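Local coordinates for protein tripeptidase (Staphylococcus aureus subsp. aureus, PDB 3RZA) that probably cleaves the N-terminal residue from tripeptides, as a metal-dependent peptidase of the M20/M25/M40 family, at residues A[59-64]-A[75-81]; A[140-144]-A[384-388]. One frame throughout, in Å; residues are numbered along the deposited sequence. Where two conformers were deposited one is given.

Interaction 1 (A[59-64]-A[75-81]); sequences LDVKED and NNLVCTM
D64 and N76 grip each other where the two strands part. The N76 amide sends its NH2 to the carboxylate, ND2 lying 2.7 Å from D64 OD2 on that oxygen's syn side, although the two flat groups are turned 71° apart. D64 OD1 takes the backbone N of N76 from above the carboxylate plane, and A66 N as well, while N76 ND2 also reaches G168 O. With chi1 at 66°, D64 tucks CG between its own N and carbonyl carbon, which brings the carboxylate across to N76. Beside it the N75 and E63 side chains cross at about a right angle: N75 ND2 points 2.9 Å to E63 OE1 with the oxygen lying in the amide plane, but above the plane of the carboxylate. The glutamate's stronger partner is K51, salt-bridged to OE2. E63 CG runs alongside L77, 3.7 Å from its CD2, and V61 CG2 rests 3.6 Å from C79 SG; V61, E63, L77 and C79 all lie on one face, which packs on helix 46-56. On the other face K62 bends back along its own strand, its NZ salt-bridged to OD1 in one of two D60 conformers (3.0 Å), a tentative link. Farther on, L59 CD2 lies 3.7 Å from C79 CB. Four backbone bonds join D60 to T80 and K62 to V78, the straightest from K62 N to V78 O (2.9 Å). This is a regular antiparallel pair, with 60-63 bordering the catalytic-domain sheet of an M20-type peptidase and 77-81 pairing on its other side with strand 154-159.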
loop_
_atom_site.group_PDB
_atom_site.type_symbol
_atom_site.label_atom_id
_atom_site.label_comp_id
_atom_site.label_asym_id
_atom_site.label_seq_id
_atom_site.Cartn_x
_atom_site.Cartn_y
_atom_site.Cartn_z
ATOM N N LEU A 59 -1.235 28.790 42.415
ATOM C CA LEU A 59 -0.946 27.347 42.532
ATOM C C LEU A 59 0.561 27.127 42.583
ATOM O O LEU A 59 1.308 27.903 41.985
ATOM C CB LEU A 59 -1.564 26.569 41.366
ATOM C CG LEU A 59 -3.089 26.352 41.464
ATOM C CD1 LEU A 59 -3.884 27.632 41.149
ATOM C CD2 LEU A 59 -3.553 25.216 40.573
ATOM N N ASP A 60 0.986 26.094 43.319
ATOM C CA ASP A 60 2.391 25.625 43.267
ATOM C C ASP A 60 2.502 24.651 42.097
ATOM O O ASP A 60 1.890 23.568 42.103
ATOM C CB ASP A 60 2.842 24.957 44.581
ATOM C CG ASP A 60 4.362 24.597 44.586
ATOM O OD1 ASP A 60 4.725 23.514 44.078
ATOM O OD2 ASP A 60 5.183 25.384 45.118
ATOM N N VAL A 61 3.285 25.031 41.084
ATOM C CA VAL A 61 3.400 24.234 39.853
ATOM C C VAL A 61 4.719 23.479 39.830
ATOM O O VAL A 61 5.759 24.082 39.985
ATOM C CB VAL A 61 3.272 25.127 38.609
ATOM C CG1 VAL A 61 3.526 24.317 37.339
ATOM C CG2 VAL A 61 1.883 25.741 38.574
ATOM N N LYS A 62 4.645 22.153 39.669
ATOM C CA LYS A 62 5.817 21.305 39.478
ATOM C C LYS A 62 5.742 20.665 38.106
ATOM O O LYS A 62 4.640 20.434 37.581
ATOM C CB LYS A 62 5.924 20.223 40.577
ATOM C CG LYS A 62 5.996 20.804 42.019
ATOM C CD LYS A 62 7.143 20.238 42.842
ATOM C CE LYS A 62 7.096 20.722 44.313
ATOM N NZ LYS A 62 7.423 22.170 44.481
ATOM N N GLU A 63 6.930 20.404 37.539
ATOM C CA GLU A 63 7.106 19.769 36.236
ATOM C C GLU A 63 7.795 18.438 36.468
ATOM O O GLU A 63 8.666 18.349 37.311
ATOM C CB GLU A 63 8.018 20.602 35.332
ATOM C CG GLU A 63 7.515 21.982 35.007
ATOM C CD GLU A 63 8.307 22.656 33.896
ATOM O OE1 GLU A 63 8.542 22.033 32.832
ATOM O OE2 GLU A 63 8.703 23.816 34.088
ATOM N N ASP A 64 7.445 17.435 35.673
ATOM C CA ASP A 64 8.183 16.157 35.660
ATOM C C ASP A 64 9.291 16.234 34.569
ATOM O O ASP A 64 9.742 17.343 34.236
ATOM C CB ASP A 64 7.191 14.974 35.514
ATOM C CG ASP A 64 6.462 14.947 34.184
ATOM O OD1 ASP A 64 6.813 15.675 33.234
ATOM O OD2 ASP A 64 5.498 14.194 34.108
ATOM N N ASN A 75 7.483 19.034 29.322
ATOM C CA ASN A 75 7.131 18.290 30.533
ATOM C C ASN A 75 5.656 18.435 30.821
ATOM O O ASN A 75 5.051 19.459 30.486
ATOM C CB ASN A 75 7.927 18.810 31.749
ATOM C CG ASN A 75 9.421 18.740 31.544
ATOM O OD1 ASN A 75 9.939 17.751 31.031
ATOM N ND2 ASN A 75 10.130 19.787 31.965
ATOM N N ASN A 76 5.093 17.445 31.510
ATOM C CA ASN A 76 3.754 17.587 32.101
ATOM C C ASN A 76 3.833 18.594 33.247
ATOM O O ASN A 76 4.896 18.773 33.820
ATOM C CB ASN A 76 3.220 16.267 32.658
ATOM C CG ASN A 76 3.214 15.143 31.641
ATOM O OD1 ASN A 76 2.542 15.217 30.619
ATOM N ND2 ASN A 76 3.932 14.073 31.946
ATOM N N LEU A 77 2.711 19.250 33.552
ATOM C CA LEU A 77 2.600 20.189 34.689
ATOM C C LEU A 77 1.651 19.578 35.715
ATOM O O LEU A 77 0.588 19.097 35.339
ATOM C CB LEU A 77 2.032 21.521 34.220
ATOM C CG LEU A 77 2.793 22.279 33.138
ATOM C CD1 LEU A 77 1.991 23.449 32.599
ATOM C CD2 LEU A 77 4.137 22.749 33.684
ATOM N N VAL A 78 2.065 19.539 36.981
ATOM C CA VAL A 78 1.202 19.178 38.106
ATOM C C VAL A 78 1.102 20.424 39.015
ATOM O O VAL A 78 2.091 20.822 39.617
ATOM C CB VAL A 78 1.772 17.962 38.889
ATOM C CG1 VAL A 78 0.871 17.604 40.093
ATOM C CG2 VAL A 78 1.945 16.744 37.952
ATOM N N CYS A 79 -0.086 21.032 39.059
ATOM C CA CYS A 79 -0.315 22.326 39.729
ATOM C C CYS A 79 -1.234 22.102 40.906
ATOM O O CYS A 79 -2.349 21.638 40.721
ATOM C CB CYS A 79 -0.931 23.344 38.769
ATOM S SG CYS A 79 -0.289 23.257 37.097
ATOM N N THR A 80 -0.762 22.428 42.107
ATOM C CA THR A 80 -1.449 22.073 43.340
ATOM C C THR A 80 -1.956 23.330 44.036
ATOM O O THR A 80 -1.228 24.340 44.157
ATOM C CB THR A 80 -0.530 21.285 44.294
ATOM O OG1 THR A 80 -0.110 20.070 43.651
ATOM C CG2 THR A 80 -1.255 20.945 45.601
HETATM N N MSE A 81 -3.197 23.235 44.507
HETATM C CA MSE A 81 -3.897 24.284 45.197
HETATM C C MSE A 81 -4.154 23.722 46.581
HETATM O O MSE A 81 -4.854 22.735 46.682
HETATM C CB MSE A 81 -5.215 24.557 44.444
HETATM C CG MSE A 81 -6.249 25.236 45.226
HETATM SE SE MSE A 81 -7.678 25.962 44.135
HETATM C CE MSE A 81 -7.072 27.821 44.232
#

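Interaction 2 (A[140-144]-A[384-388])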
loop_
_atom_site.group_PDB
_atom_site.type_symbol
_atom_site.label_atom_id
_atom_site.label_comp_id
_atom_site.label_asym_id
_atom_site.label_seq_id
_atom_site.Cartn_x
_atom_site.Cartn_y
_atom_site.Cartn_z
ATOM N N VAL A 140 -12.529 28.442 36.312
ATOM C CA VAL A 140 -12.930 27.977 37.657
ATOM C C VAL A 140 -11.952 28.450 38.745
ATOM O O VAL A 140 -12.385 28.950 39.795
ATOM C CB VAL A 140 -13.124 26.414 37.714
ATOM C CG1 VAL A 140 -13.174 25.898 39.167
ATOM C CG2 VAL A 140 -14.377 26.025 36.989
ATOM N N LEU A 141 -10.647 28.347 38.465
ATOM C CA LEU A 141 -9.619 28.826 39.409
ATOM C C LEU A 141 -9.764 30.311 39.665
ATOM O O LEU A 141 -9.701 30.737 40.821
ATOM C CB LEU A 141 -8.187 28.510 38.917
ATOM C CG LEU A 141 -7.720 27.078 39.150
ATOM C CD1 LEU A 141 -6.467 26.788 38.352
ATOM C CD2 LEU A 141 -7.491 26.791 40.674
ATOM N N GLN A 142 -10.017 31.073 38.596
ATOM C CA GLN A 142 -10.200 32.522 38.712
ATOM C C GLN A 142 -11.466 32.893 39.504
ATOM O O GLN A 142 -11.439 33.837 40.253
ATOM C CB GLN A 142 -10.199 33.200 37.331
ATOM C CG GLN A 142 -9.960 34.706 37.400
ATOM C CD GLN A 142 -9.266 35.269 36.151
ATOM O OE1 GLN A 142 -8.824 34.525 35.274
ATOM N NE2 GLN A 142 -9.185 36.589 36.073
ATOM N N VAL A 143 -12.562 32.130 39.344
ATOM C CA VAL A 143 -13.794 32.323 40.164
ATOM C C VAL A 143 -13.558 31.983 41.646
ATOM O O VAL A 143 -14.032 32.684 42.531
ATOM C CB VAL A 143 -14.997 31.473 39.625
ATOM C CG1 VAL A 143 -16.198 31.509 40.594
ATOM C CG2 VAL A 143 -15.426 31.954 38.253
ATOM N N ILE A 144 -12.856 30.884 41.905
ATOM C CA ILE A 144 -12.483 30.497 43.281
ATOM C C ILE A 144 -11.634 31.580 43.983
ATOM O O ILE A 144 -11.956 31.988 45.123
ATOM C CB ILE A 144 -11.755 29.129 43.309
ATOM C CG1 ILE A 144 -12.757 28.003 43.017
ATOM C CG2 ILE A 144 -11.071 28.899 44.675
ATOM C CD1 ILE A 144 -12.116 26.647 42.664
ATOM N N VAL A 384 -17.402 21.800 36.642
ATOM C CA VAL A 384 -16.127 21.667 37.366
ATOM C C VAL A 384 -16.165 22.459 38.702
ATOM O O VAL A 384 -15.712 21.940 39.741
ATOM C CB VAL A 384 -14.919 22.129 36.535
ATOM C CG1 VAL A 384 -13.635 22.015 37.351
ATOM C CG2 VAL A 384 -14.797 21.324 35.210
ATOM N N LEU A 385 -16.728 23.682 38.676
ATOM C CA LEU A 385 -16.901 24.469 39.898
ATOM C C LEU A 385 -17.816 23.749 40.924
ATOM O O LEU A 385 -17.531 23.752 42.118
ATOM C CB LEU A 385 -17.455 25.873 39.586
ATOM C CG LEU A 385 -17.751 26.762 40.813
ATOM C CD1 LEU A 385 -16.475 26.920 41.674
ATOM C CD2 LEU A 385 -18.296 28.088 40.381
ATOM N N GLU A 386 -18.916 23.168 40.438
ATOM C CA GLU A 386 -19.871 22.484 41.292
ATOM C C GLU A 386 -19.255 21.243 41.937
ATOM O O GLU A 386 -19.474 20.999 43.123
ATOM C CB GLU A 386 -21.110 22.115 40.486
ATOM C CG GLU A 386 -22.287 21.650 41.290
ATOM C CD GLU A 386 -22.870 22.707 42.217
ATOM O OE1 GLU A 386 -22.714 23.921 41.962
ATOM O OE2 GLU A 386 -23.495 22.306 43.206
ATOM N N ILE A 387 -18.460 20.498 41.166
ATOM C CA ILE A 387 -17.725 19.311 41.676
ATOM C C ILE A 387 -16.762 19.670 42.811
ATOM O O ILE A 387 -16.713 18.970 43.815
ATOM C CB ILE A 387 -16.936 18.584 40.525
ATOM C CG1 ILE A 387 -17.908 17.861 39.596
ATOM C CG2 ILE A 387 -15.878 17.610 41.100
ATOM C CD1 ILE A 387 -17.289 17.320 38.323
ATOM N N ILE A 388 -16.013 20.763 42.645
ATOM C CA ILE A 388 -15.135 21.280 43.710
ATOM C C ILE A 388 -15.929 21.655 44.984
ATOM O O ILE A 388 -15.475 21.350 46.106
ATOM C CB ILE A 388 -14.290 22.495 43.229
ATOM C CG1 ILE A 388 -13.186 22.029 42.284
ATOM C CG2 ILE A 388 -13.657 23.248 44.405
ATOM C CD1 ILE A 388 -12.522 23.184 41.507
#
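V140 and I388 meet tip to tip, V140 CG1 coming within 3.6 Å of I388 CD1, and this methyl pair marks the tight part of the contact. The same CD1 also has the end of I144 against it, I144 CD1 lying 3.7 Å away as the two isoleucines cross obliquely. I388 thus places one methyl against two residues a turn apart on the facing helix. The other branch of V140 works differently: CG2 lies over the backbone of the second helix, 3.7 Å from L385 N, and reaches V384 CB and L385 CB at slightly longer range. The valine's chi1 of 165°, with CG1 anti to the backbone N, divides its two methyls between these targets, and V140 and L385 are also the residues whose CA atoms come nearest across the contact.

Helices 128-147 and 374-393 pack here on one side of the central sheet of the alpha/beta catalytic domain of the M20 family, V384 and I388 resting on L95 and L93 of strand 93-98, and I388 also on I154. Their short segments are inclined at 52°, with axes no closer than 10.5 Å, so side chains bridge a wide separation.

Farther from the sheet the fit is looser. L385 slides past I144 in the opposite direction, its CD1 4.1 Å from I144 CG1, while its CD2 meets V143 CG1 at 4.0 Å with the two side chains nearly perpendicular. The six touching residues are nevertheless all buried and wholly apolar, and no hydrogen bond spans the helices. Solvent reaches the outward flanks instead, at the partly exposed Q142 and E386, the latter bonded through OE2 to N329 ND2.

From the N terminus, interaction 1 comes first: strand 60-63 follows helix 46-56, and the ten residues before 75-81, free of helix and strand, close as a short loop that carries A67, H69 and L72, which bind one of two calcium ions. Interaction 2 opens only later and spans 239 residues, bringing the C-terminal helix 374-393 back to helix 128-147. The two contacts follow in series, neither nested nor crossed. Their centres lie 18 Å apart, yet they touch: L141 CD2 packs 3.6 Å from SE of selenomethionine M81 and 3.7 Å from L59 CD1. The end of the strand pair at one border of the sheet thereby abuts the helix that interaction 2 joins to the C-terminal helix.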